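Side-chain contacts in tartrate dehydrogenase/decarboxylase (Pseudomonas putida, PDB 3FLK), which oxidises (+)-tartrate with NAD(+), converts meso-tartrate to D-glycerate, and oxidatively decarboxylates D-malate to pyruvate: residues H35-E40 / L307-L312; L95-E100 / P277-P282; T188-S193 / N245-I250; A296-M301 / Q350-A355. The protein carries 1 engineered substitution. All coordinates share one frame; numbering follows the deposited sequence.

Interaction 1 (H35-E40 / L307-L312); sequences HGLALE and LMLEFL
L309 reaches from its helix between L37 and L39, and the whole contact is apolar: three leucines touch through their methyl groups, with no hydrogen bond passing between 35-40 and 307-312. CD1 of L309 meets CD1 of L37 at 3.8 Å, and CD2 of L309 lies 3.9 Å from CD1 of L39 and 4.1 Å from CD2 of the same residue. In L309 CG stands opposite the carbonyl carbon (chi1 -64°), a common setting for a helical leucine, and the fork of methyls is thereby held out toward L37 and L39. These two, two apart in an extended chain, both turn their side chains to the helix, while A38 between them does not.

Hydrogen bonds belong to the surroundings. G36, with positive phi (69°), is the first residue to leave helical geometry after helix 17-35; A38 and E40 bond through their backbones to strand 6-13, at this edge of the large sheet. L28 also packs on L309, and Y319 and A322 on L37.

Leucine suits each place because its branched end fills space without needing a polar partner. The contact thus joins helix 299-313 to the edge of the sheet by dispersion and hydrophobic burial, with little directional constraint.

Interaction 2 (L95-E100 / P277-P282); sequences LKFRRE and PSLFEP. With OXL (oxalate ion), chain G.
R98 carries its charge to the oxalate on a chain extended from CG to NE, while E281 starts with CG wedged between its backbone N and carbonyl carbon (chi1 65°) and then runs straight; the two side chains cross at about a right angle. NH2 of R98 gives a hydrogen bond of 2.8 Å to OE2 of E281, part of a salt bridge. It arrives on the syn side of the carboxylate but 23° out of its plane, and the two planes are 64° apart. The same guanidinium grips oxalate at its edge: O2 of the ion lies 3.1 Å from NH1 and 3.0 Å from NH2 of R98.

In this isocitrate/isopropylmalate dehydrogenase fold, helix 94-100 packs on strand 278-282 of the central sheet and delivers an arginine to the substrate site, where R108 and R134 also bind the oxalate. N269 OD1 accepts from NE of R98, a further bond that limits the guanidinium's rotation. A methionine here would probably leave oxalate O2 without its paired donors and E281 without its cationic mate. E281 also uses OE1 to bond the carboxamide nitrogen of the NADH.

CD1 of L279 meets the F97 ring obliquely, 3.4 Å from CD2 of F97; both residues are buried and apolar, needing no polar partner between helix and sheet.

Interaction 3 (T188-S193 / N245-I250); sequences TSATKS and NLFGDI. With MG (magnesium ion), chain E; OXL (oxalate ion), chain G; OXL (oxalate ion), chain O.
F247 fills the gap between its helix and the strand end. Its ring atom CZ lies 3.9 Å from CB of K192, and CE2 lies 4.0 Å from the carbonyl carbon of T191. Nearer the backbone, CB of F247 faces CB of A190 at 4.2 Å; alanine suits this spot because the helix comes close, and the phenylalanine can extend past its small methyl to T191, the last strand residue, and K192 just beyond it. The carbonyl O of A190 sits at the ring edge, near its plane. With CG opposite its carbonyl carbon (chi1 -67°), F247 directs the ring toward K192.

One shell outward, M200 and I224 also pack on the ring, and L246 of the second subunit touches it. K192 places only its CB against F247; the chain then bends at chi2 and chi4, and NZ leaves for the other subunit. There it bridges to D249 of the second subunit and donates to that site's oxalate O4 at 3.2 Å; N194 of its own chain also accepts from NZ.

On the far side of helix 245-258, D249 binds magnesium through OD1 at 2.2 Å. Oxalate O1 and O4, two waters and D225 of the second subunit complete the coordination. Water 1 also bonds to the carbonyl O of D249 at 2.7 Å, and OD2 of D249 bonds to Y141 and to K192 of the second subunit.

An active site completed by both subunits, with aspartates from each holding the metal and a lysine crossing over to the ligand, is characteristic of dimeric isocitrate and isopropylmalate dehydrogenases.

Interaction 4 (A296-M301 / Q350-A355); sequences ANPIAM and QQVGAA. With NAI (1,4-dihydronicotinamide adenine dinucleotide), chain F.
The puckered ring of P298 meets V352 through its CG and CD corner: CG lies 3.8 Å from CG1 of V352, and CD 4.0 Å from the same methyl. The flat group nearby, the adenine of NADH, is met along its polar edge by the backbone of N297, whose N donates to N1A at 2.9 Å and whose carbonyl O accepts from N6A at 3.0 Å. This pairing reads the base much as a partner base would.

V352 has CG1 opposite its backbone N (chi1 177°), which aims that methyl at the proline; CG1 of I299 lies 4.4 Å from CG1 of V352. The backbone N of G353 lies 4.2 Å from P298 CG. Replacing P298 by a glycine would probably open a gap against V352 and give the turn before the helix freedom to flex beside the adenine loop.

The side chain of N297 caps helix 299-313: OD1 accepts from N of I299 at 3.0 Å, the donor standing above the carbonyl plane, and ND2 bonds to D342. Asparagine suits the place because one amide both accepts and donates. The chemistry is thus divided, directional bonds recognising adenine and capping the helix, and apolar packing fixing the loop to helix 349-361.

How the interactions relate
Along the chain, the segments of interactions 2 and 3 fall between the two halves of interaction 1, with 3 lying between the halves of 2, whereas interactions 1 and 4 alternate. Interactions 1, 2 and 3 all reach the ten-stranded sheet; 1 and 3 lie on opposite sides of the chain's centre, their centres about 32 Å apart. Helix 299-313 serves both interactions 1 and 4, centres about 19 Å apart, and packs on strand 278-282 of interaction 2: F311 and M308 touch F280, A300 and M301 touch P282. Interactions 2 and 3, centres about 20 Å apart, share one oxalate, while 2 and 4 hold opposite ends of NADH, so substrate, metal and coenzyme sites are tied through one framework.

Interaction 1 (H35-E40 / L307-L312)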
# COMPACT_ATOMS: atom_id res chain seq x y z
N HIS A 35 30.33 -3.12 27.00
CA HIS A 35 29.68 -4.22 27.71
C HIS A 35 30.47 -5.53 27.68
O HIS A 35 29.99 -6.57 28.15
CB HIS A 35 28.25 -4.42 27.19
CG HIS A 35 27.36 -3.25 27.45
ND1 HIS A 35 26.69 -3.08 28.64
CD2 HIS A 35 27.04 -2.18 26.68
CE1 HIS A 35 25.99 -1.96 28.59
NE2 HIS A 35 26.19 -1.39 27.42
N GLY A 36 31.68 -5.48 27.13
CA GLY A 36 32.58 -6.63 27.10
C GLY A 36 32.13 -7.75 26.18
O GLY A 36 32.38 -8.93 26.46
N LEU A 37 31.47 -7.39 25.08
CA LEU A 37 31.02 -8.38 24.10
C LEU A 37 32.18 -8.78 23.20
O LEU A 37 33.04 -7.96 22.88
CB LEU A 37 29.88 -7.82 23.24
CG LEU A 37 28.75 -6.99 23.86
CD1 LEU A 37 27.85 -6.44 22.76
CD2 LEU A 37 27.94 -7.77 24.88
N ALA A 38 32.18 -10.05 22.79
CA ALA A 38 33.17 -10.52 21.83
C ALA A 38 32.52 -10.67 20.46
O ALA A 38 31.74 -11.59 20.22
CB ALA A 38 33.79 -11.83 22.29
N LEU A 39 32.83 -9.73 19.57
CA LEU A 39 32.30 -9.72 18.21
C LEU A 39 33.44 -9.71 17.20
O LEU A 39 34.43 -9.00 17.37
CB LEU A 39 31.38 -8.52 17.99
CG LEU A 39 30.17 -8.29 18.90
CD1 LEU A 39 29.50 -6.97 18.55
CD2 LEU A 39 29.16 -9.44 18.82
N GLU A 40 33.28 -10.49 16.13
CA GLU A 40 34.26 -10.53 15.06
C GLU A 40 33.57 -10.31 13.72
O GLU A 40 32.66 -11.06 13.35
CB GLU A 40 35.03 -11.85 15.06
CG GLU A 40 36.26 -11.87 14.16
CD GLU A 40 37.10 -13.13 14.30
OE1 GLU A 40 36.57 -14.18 14.74
OE2 GLU A 40 38.31 -13.07 13.97
N LEU A 307 19.20 -4.76 17.19
CA LEU A 307 18.31 -5.92 17.08
C LEU A 307 19.11 -7.22 16.97
O LEU A 307 18.72 -8.24 17.54
CB LEU A 307 17.35 -5.79 15.89
CG LEU A 307 16.33 -4.64 15.90
CD1 LEU A 307 15.49 -4.67 14.63
CD2 LEU A 307 15.43 -4.69 17.13
N MSE A 308 20.21 -7.16 16.23
CA MSE A 308 21.11 -8.30 16.04
C MSE A 308 21.71 -8.77 17.37
O MSE A 308 21.76 -9.98 17.63
CB MSE A 308 22.21 -7.95 15.04
CG MSE A 308 23.18 -9.08 14.74
SE MSE A 308 24.28 -8.70 13.20
CE MSE A 308 25.34 -10.30 13.18
N LEU A 309 22.15 -7.82 18.19
CA LEU A 309 22.74 -8.14 19.49
C LEU A 309 21.69 -8.71 20.45
O LEU A 309 21.97 -9.65 21.19
CB LEU A 309 23.41 -6.91 20.11
CG LEU A 309 24.62 -6.31 19.39
CD1 LEU A 309 25.23 -5.19 20.24
CD2 LEU A 309 25.68 -7.36 19.06
N GLU A 310 20.49 -8.14 20.41
CA GLU A 310 19.37 -8.62 21.20
C GLU A 310 19.05 -10.08 20.86
O GLU A 310 18.84 -10.90 21.76
CB GLU A 310 18.14 -7.72 20.99
CG GLU A 310 17.00 -7.95 21.97
CD GLU A 310 15.83 -7.00 21.75
OE1 GLU A 310 15.40 -6.84 20.59
OE2 GLU A 310 15.34 -6.42 22.74
N PHE A 311 19.05 -10.40 19.56
CA PHE A 311 18.75 -11.75 19.09
C PHE A 311 19.86 -12.76 19.38
O PHE A 311 19.59 -13.91 19.76
CB PHE A 311 18.41 -11.75 17.59
CG PHE A 311 17.92 -13.07 17.08
CD1 PHE A 311 16.64 -13.52 17.39
CD2 PHE A 311 18.74 -13.88 16.29
CE1 PHE A 311 16.18 -14.75 16.92
CE2 PHE A 311 18.29 -15.11 15.81
CZ PHE A 311 17.01 -15.55 16.13
N LEU A 312 21.11 -12.34 19.20
CA LEU A 312 22.27 -13.20 19.46
C LEU A 312 22.50 -13.45 20.95
O LEU A 312 22.99 -14.51 21.34
CB LEU A 312 23.55 -12.61 18.85
CG LEU A 312 23.75 -12.69 17.33
CD1 LEU A 312 25.02 -11.96 16.94
CD2 LEU A 312 23.80 -14.14 16.84

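Interaction 2 (L95-E100 / P277-P282)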
# COMPACT_ATOMS: atom_id res chain seq x y z
N LEU A 95 17.02 -12.24 -1.54
CA LEU A 95 15.92 -13.20 -1.53
C LEU A 95 16.40 -14.65 -1.37
O LEU A 95 15.70 -15.47 -0.78
CB LEU A 95 15.02 -13.02 -2.76
CG LEU A 95 13.73 -12.20 -2.58
CD1 LEU A 95 13.87 -11.02 -1.62
CD2 LEU A 95 13.19 -11.73 -3.91
N LYS A 96 17.60 -14.94 -1.86
CA LYS A 96 18.24 -16.24 -1.61
C LYS A 96 18.61 -16.42 -0.13
O LYS A 96 18.42 -17.50 0.42
CB LYS A 96 19.47 -16.43 -2.50
CG LYS A 96 19.14 -16.81 -3.94
CD LYS A 96 20.39 -17.17 -4.74
CE LYS A 96 20.02 -17.63 -6.14
NZ LYS A 96 21.21 -17.87 -6.99
N PHE A 97 19.13 -15.36 0.50
CA PHE A 97 19.39 -15.37 1.94
C PHE A 97 18.11 -15.67 2.72
O PHE A 97 18.09 -16.56 3.56
CB PHE A 97 19.93 -14.01 2.43
CG PHE A 97 21.31 -13.65 1.92
CD1 PHE A 97 22.22 -14.63 1.55
CD2 PHE A 97 21.69 -12.32 1.85
CE1 PHE A 97 23.49 -14.27 1.09
CE2 PHE A 97 22.95 -11.95 1.39
CZ PHE A 97 23.86 -12.93 1.02
N ARG A 98 17.05 -14.92 2.42
CA ARG A 98 15.79 -15.03 3.14
C ARG A 98 15.16 -16.42 3.02
O ARG A 98 14.65 -16.97 4.00
CB ARG A 98 14.80 -13.96 2.66
CG ARG A 98 15.15 -12.55 3.10
CD ARG A 98 14.19 -11.54 2.50
NE ARG A 98 14.38 -10.20 3.03
CZ ARG A 98 13.83 -9.10 2.51
NH1 ARG A 98 13.06 -9.17 1.43
NH2 ARG A 98 14.06 -7.91 3.07
N ARG A 99 15.21 -16.98 1.81
CA ARG A 99 14.50 -18.24 1.53
C ARG A 99 15.32 -19.48 1.86
O ARG A 99 14.81 -20.41 2.49
CB ARG A 99 13.98 -18.25 0.09
CG ARG A 99 12.95 -17.15 -0.12
CD ARG A 99 12.34 -17.10 -1.50
NE ARG A 99 11.29 -16.08 -1.52
CZ ARG A 99 10.26 -16.05 -2.35
NH1 ARG A 99 10.09 -16.99 -3.27
NH2 ARG A 99 9.37 -15.07 -2.25
N GLU A 100 16.59 -19.49 1.48
CA GLU A 100 17.45 -20.65 1.73
C GLU A 100 17.90 -20.78 3.18
O GLU A 100 18.21 -21.89 3.63
CB GLU A 100 18.63 -20.69 0.76
CG GLU A 100 18.20 -21.14 -0.64
CD GLU A 100 19.33 -21.14 -1.65
OE1 GLU A 100 20.42 -21.67 -1.34
OE2 GLU A 100 19.11 -20.62 -2.76
N PRO A 277 21.87 -18.83 10.09
CA PRO A 277 22.06 -17.46 10.55
C PRO A 277 20.91 -16.54 10.13
O PRO A 277 20.39 -16.66 9.02
CB PRO A 277 23.36 -17.03 9.87
CG PRO A 277 23.53 -17.96 8.72
CD PRO A 277 22.93 -19.26 9.16
N SER A 278 20.51 -15.65 11.04
CA SER A 278 19.52 -14.63 10.73
C SER A 278 20.21 -13.43 10.08
O SER A 278 21.44 -13.30 10.15
CB SER A 278 18.77 -14.22 11.99
OG SER A 278 17.97 -15.29 12.48
N LEU A 279 19.43 -12.57 9.44
CA LEU A 279 19.96 -11.43 8.71
C LEU A 279 19.36 -10.12 9.21
O LEU A 279 18.15 -10.00 9.40
CB LEU A 279 19.72 -11.60 7.20
CG LEU A 279 20.30 -10.55 6.25
CD1 LEU A 279 20.71 -11.19 4.94
CD2 LEU A 279 19.32 -9.41 6.00
N PHE A 280 20.23 -9.13 9.41
CA PHE A 280 19.82 -7.85 9.96
C PHE A 280 20.23 -6.73 9.01
O PHE A 280 21.38 -6.63 8.59
CB PHE A 280 20.38 -7.66 11.37
CG PHE A 280 19.93 -8.73 12.34
CD1 PHE A 280 18.82 -8.54 13.15
CD2 PHE A 280 20.60 -9.96 12.40
CE1 PHE A 280 18.39 -9.54 14.03
CE2 PHE A 280 20.18 -10.96 13.27
CZ PHE A 280 19.07 -10.75 14.09
N GLU A 281 19.24 -5.90 8.65
CA GLU A 281 19.38 -4.90 7.60
C GLU A 281 18.40 -3.76 7.81
O GLU A 281 17.38 -3.93 8.49
CB GLU A 281 19.13 -5.55 6.22
CG GLU A 281 17.70 -6.05 6.04
CD GLU A 281 17.34 -6.41 4.61
OE1 GLU A 281 17.95 -5.89 3.66
OE2 GLU A 281 16.42 -7.24 4.44
N PRO A 282 18.69 -2.58 7.24
CA PRO A 282 17.65 -1.55 7.20
C PRO A 282 16.49 -1.94 6.28
O PRO A 282 16.65 -2.78 5.39
CB PRO A 282 18.39 -0.33 6.63
CG PRO A 282 19.59 -0.86 5.96
CD PRO A 282 19.96 -2.12 6.66
C1 OXL G . 11.78 -4.64 -0.35
C2 OXL G . 11.85 -4.99 1.07
O1 OXL G . 11.36 -3.50 -0.67
O2 OXL G . 12.25 -6.13 1.40
O3 OXL G . 12.12 -5.48 -1.21
O4 OXL G . 11.51 -4.14 1.92

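Interaction 3 (T188-S193 / N245-I250)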
# COMPACT_ATOMS: atom_id res chain seq x y z
N THR A 188 -3.37 -6.99 14.37
CA THR A 188 -4.09 -6.61 13.16
C THR A 188 -3.55 -7.43 11.99
O THR A 188 -2.34 -7.48 11.76
CB THR A 188 -3.96 -5.10 12.85
OG1 THR A 188 -4.47 -4.34 13.95
CG2 THR A 188 -4.73 -4.72 11.59
N SER A 189 -4.45 -8.09 11.28
CA SER A 189 -4.09 -8.89 10.11
C SER A 189 -4.38 -8.10 8.84
O SER A 189 -5.51 -7.66 8.62
CB SER A 189 -4.86 -10.21 10.11
OG SER A 189 -4.41 -11.05 9.06
N ALA A 190 -3.36 -7.91 8.01
CA ALA A 190 -3.54 -7.28 6.70
C ALA A 190 -4.14 -8.30 5.73
O ALA A 190 -3.62 -9.41 5.59
CB ALA A 190 -2.22 -6.74 6.16
N THR A 191 -5.22 -7.91 5.06
CA THR A 191 -5.89 -8.79 4.12
C THR A 191 -6.38 -8.06 2.85
O THR A 191 -6.27 -6.85 2.75
CB THR A 191 -7.05 -9.59 4.80
OG1 THR A 191 -7.51 -10.63 3.93
CG2 THR A 191 -8.21 -8.69 5.18
N LYS A 192 -6.89 -8.83 1.89
CA LYS A 192 -7.62 -8.28 0.75
C LYS A 192 -8.53 -9.38 0.20
O LYS A 192 -8.44 -9.76 -0.97
CB LYS A 192 -6.68 -7.73 -0.34
CG LYS A 192 -7.31 -6.60 -1.18
CD LYS A 192 -8.00 -5.57 -0.29
CE LYS A 192 -8.38 -4.30 -1.03
NZ LYS A 192 -9.60 -4.44 -1.87
N SER A 193 -9.39 -9.88 1.08
CA SER A 193 -10.21 -11.06 0.81
C SER A 193 -11.45 -10.77 -0.04
O SER A 193 -12.31 -11.64 -0.19
CB SER A 193 -10.59 -11.76 2.12
OG SER A 193 -10.91 -10.82 3.13
N ASN A 245 4.07 -11.20 2.38
CA ASN A 245 5.32 -10.66 1.85
C ASN A 245 5.18 -9.26 1.26
O ASN A 245 5.92 -8.34 1.63
CB ASN A 245 5.91 -11.62 0.81
CG ASN A 245 7.43 -11.71 0.88
OD1 ASN A 245 8.12 -10.75 1.23
ND2 ASN A 245 7.96 -12.88 0.54
N LEU A 246 4.23 -9.11 0.34
CA LEU A 246 3.97 -7.82 -0.32
C LEU A 246 3.35 -6.78 0.61
O LEU A 246 3.80 -5.63 0.65
CB LEU A 246 3.09 -8.01 -1.56
CG LEU A 246 2.57 -6.75 -2.27
CD1 LEU A 246 3.72 -5.92 -2.84
CD2 LEU A 246 1.58 -7.13 -3.35
N PHE A 247 2.29 -7.16 1.33
CA PHE A 247 1.58 -6.21 2.18
C PHE A 247 2.47 -5.70 3.32
O PHE A 247 2.44 -4.51 3.64
CB PHE A 247 0.27 -6.80 2.72
CG PHE A 247 -0.79 -7.04 1.66
CD1 PHE A 247 -0.67 -6.48 0.38
CD2 PHE A 247 -1.91 -7.81 1.94
CE1 PHE A 247 -1.64 -6.70 -0.60
CE2 PHE A 247 -2.90 -8.03 0.97
CZ PHE A 247 -2.76 -7.47 -0.30
N GLY A 248 3.28 -6.60 3.89
CA GLY A 248 4.26 -6.24 4.91
C GLY A 248 5.35 -5.30 4.39
O GLY A 248 5.77 -4.39 5.09
N ASP A 249 5.79 -5.54 3.16
CA ASP A 249 6.73 -4.66 2.47
C ASP A 249 6.18 -3.22 2.39
O ASP A 249 6.85 -2.27 2.79
CB ASP A 249 7.04 -5.21 1.07
CG ASP A 249 8.25 -4.55 0.42
OD1 ASP A 249 8.75 -3.52 0.92
OD2 ASP A 249 8.69 -5.07 -0.62
N ILE A 250 4.95 -3.09 1.90
CA ILE A 250 4.30 -1.78 1.76
C ILE A 250 4.14 -1.05 3.10
O ILE A 250 4.51 0.12 3.24
CB ILE A 250 2.93 -1.90 1.05
CG1 ILE A 250 3.12 -2.36 -0.40
CG2 ILE A 250 2.17 -0.57 1.09
CD1 ILE A 250 1.88 -3.01 -1.02
MG MG E . 10.44 -2.19 1.04
C1 OXL G . 11.78 -4.64 -0.35
C2 OXL G . 11.85 -4.99 1.07
O1 OXL G . 11.36 -3.50 -0.67
O2 OXL G . 12.25 -6.13 1.40
O3 OXL G . 12.12 -5.48 -1.21
O4 OXL G . 11.51 -4.14 1.92
C1 OXL O . -11.93 -1.08 -4.61
C2 OXL O . -11.89 -2.18 -3.65
O1 OXL O . -11.63 0.07 -4.22
O2 OXL O . -12.30 -3.32 -3.98
O3 OXL O . -12.26 -1.31 -5.80
O4 OXL O . -11.43 -1.95 -2.50
O HOH W 1 9.48 -1.76 2.75
O HOH W 2 12.20 -1.11 1.41

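Interaction 4 (A296-M301 / Q350-A355)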
# COMPACT_ATOMS: atom_id res chain seq x y z
N ALA A 296 23.06 10.00 3.71
CA ALA A 296 22.23 8.86 4.09
C ALA A 296 22.14 8.73 5.61
O ALA A 296 23.15 8.79 6.31
CB ALA A 296 22.77 7.58 3.47
N ASN A 297 20.92 8.56 6.11
CA ASN A 297 20.66 8.32 7.53
C ASN A 297 21.16 6.93 7.91
O ASN A 297 20.72 5.93 7.34
CB ASN A 297 19.15 8.44 7.80
CG ASN A 297 18.82 8.60 9.27
OD1 ASN A 297 19.59 8.22 10.14
ND2 ASN A 297 17.65 9.17 9.55
N PRO A 298 22.12 6.86 8.86
CA PRO A 298 22.65 5.57 9.30
C PRO A 298 21.88 4.92 10.46
O PRO A 298 22.23 3.81 10.88
CB PRO A 298 24.06 5.92 9.77
CG PRO A 298 23.92 7.31 10.31
CD PRO A 298 22.80 7.98 9.55
N ILE A 299 20.84 5.59 10.97
CA ILE A 299 20.13 5.08 12.15
C ILE A 299 19.47 3.71 11.91
O ILE A 299 19.52 2.84 12.78
CB ILE A 299 19.12 6.11 12.74
CG1 ILE A 299 19.88 7.32 13.32
CG2 ILE A 299 18.25 5.47 13.83
CD1 ILE A 299 19.00 8.48 13.77
N ALA A 300 18.89 3.53 10.73
CA ALA A 300 18.27 2.25 10.36
C ALA A 300 19.27 1.10 10.45
O ALA A 300 18.97 0.05 11.03
CB ALA A 300 17.67 2.32 8.96
N MSE A 301 20.46 1.32 9.90
CA MSE A 301 21.56 0.36 9.96
C MSE A 301 21.97 0.07 11.41
O MSE A 301 22.15 -1.08 11.79
CB MSE A 301 22.76 0.88 9.16
CG MSE A 301 23.89 -0.12 8.97
SE MSE A 301 23.49 -1.42 7.57
CE MSE A 301 22.93 -2.92 8.67
N GLN A 350 28.53 10.14 8.45
CA GLN A 350 29.64 9.82 9.34
C GLN A 350 29.55 10.57 10.66
O GLN A 350 29.90 10.04 11.71
CB GLN A 350 30.98 10.09 8.66
CG GLN A 350 31.30 9.17 7.47
CD GLN A 350 30.48 9.47 6.23
OE1 GLN A 350 29.99 10.60 6.04
NE2 GLN A 350 30.31 8.47 5.37
N GLN A 351 29.07 11.82 10.61
CA GLN A 351 28.90 12.64 11.81
C GLN A 351 27.81 12.09 12.74
O GLN A 351 27.95 12.15 13.96
CB GLN A 351 28.61 14.10 11.45
CG GLN A 351 29.84 14.86 10.94
CD GLN A 351 29.50 16.27 10.46
OE1 GLN A 351 28.43 16.51 9.90
NE2 GLN A 351 30.43 17.20 10.65
N VAL A 352 26.74 11.56 12.16
CA VAL A 352 25.67 10.94 12.96
C VAL A 352 26.18 9.65 13.62
O VAL A 352 25.94 9.42 14.81
CB VAL A 352 24.38 10.68 12.13
CG1 VAL A 352 23.32 9.97 12.97
CG2 VAL A 352 23.83 12.00 11.59
N GLY A 353 26.88 8.83 12.84
CA GLY A 353 27.53 7.63 13.37
C GLY A 353 28.43 7.94 14.55
O GLY A 353 28.36 7.29 15.59
N ALA A 354 29.26 8.97 14.39
CA ALA A 354 30.17 9.44 15.44
C ALA A 354 29.43 9.94 16.68
O ALA A 354 29.84 9.67 17.81
CB ALA A 354 31.10 10.52 14.89
N ALA A 355 28.34 10.69 16.46
CA ALA A 355 27.54 11.24 17.55
C ALA A 355 26.85 10.15 18.39
O ALA A 355 26.80 10.25 19.62
CB ALA A 355 26.50 12.22 17.01
PA NAI F . 15.24 3.18 -1.50
O1A NAI F . 14.85 2.78 -0.13
O2A NAI F . 16.64 2.84 -1.81
O5B NAI F . 15.04 4.76 -1.66
C5B NAI F . 13.77 5.38 -1.62
C4B NAI F . 13.92 6.85 -1.24
O4B NAI F . 14.24 6.96 0.13
C3B NAI F . 15.03 7.54 -2.02
O3B NAI F . 14.60 8.83 -2.37
C2B NAI F . 16.18 7.60 -1.04
O2B NAI F . 16.99 8.74 -1.23
C1B NAI F . 15.49 7.61 0.32
N9A NAI F . 16.29 6.90 1.33
C8A NAI F . 16.46 5.55 1.46
N7A NAI F . 17.27 5.32 2.52
C5A NAI F . 17.62 6.50 3.06
C6A NAI F . 18.43 6.83 4.15
N6A NAI F . 19.01 5.87 4.88
N1A NAI F . 18.60 8.16 4.48
C2A NAI F . 18.00 9.15 3.74
N3A NAI F . 17.20 8.81 2.66
C4A NAI F . 17.02 7.50 2.33
O3 NAI F . 14.18 2.47 -2.51
PN NAI F . 14.06 2.65 -4.10
O1N NAI F . 14.53 3.98 -4.54
O2N NAI F . 12.66 2.27 -4.44
O5D NAI F . 15.03 1.51 -4.68
C5D NAI F . 16.40 1.75 -4.92
C4D NAI F . 17.14 0.42 -5.10
O4D NAI F . 17.20 -0.27 -3.87
C3D NAI F . 16.46 -0.52 -6.09
O3D NAI F . 17.47 -1.16 -6.82
C2D NAI F . 15.74 -1.53 -5.21
O2D NAI F . 15.62 -2.79 -5.83
C1D NAI F . 16.67 -1.58 -4.00
N1N NAI F . 16.04 -1.99 -2.73
C2N NAI F . 16.68 -2.96 -2.00
C3N NAI F . 16.16 -3.38 -0.78
C7N NAI F . 17.02 -4.24 0.11
O7N NAI F . 18.35 -4.52 -0.26
N7N NAI F . 16.50 -4.72 1.24
C4N NAI F . 14.99 -2.80 -0.30
C5N NAI F . 14.35 -1.81 -1.04
C6N NAI F . 14.89 -1.41 -2.26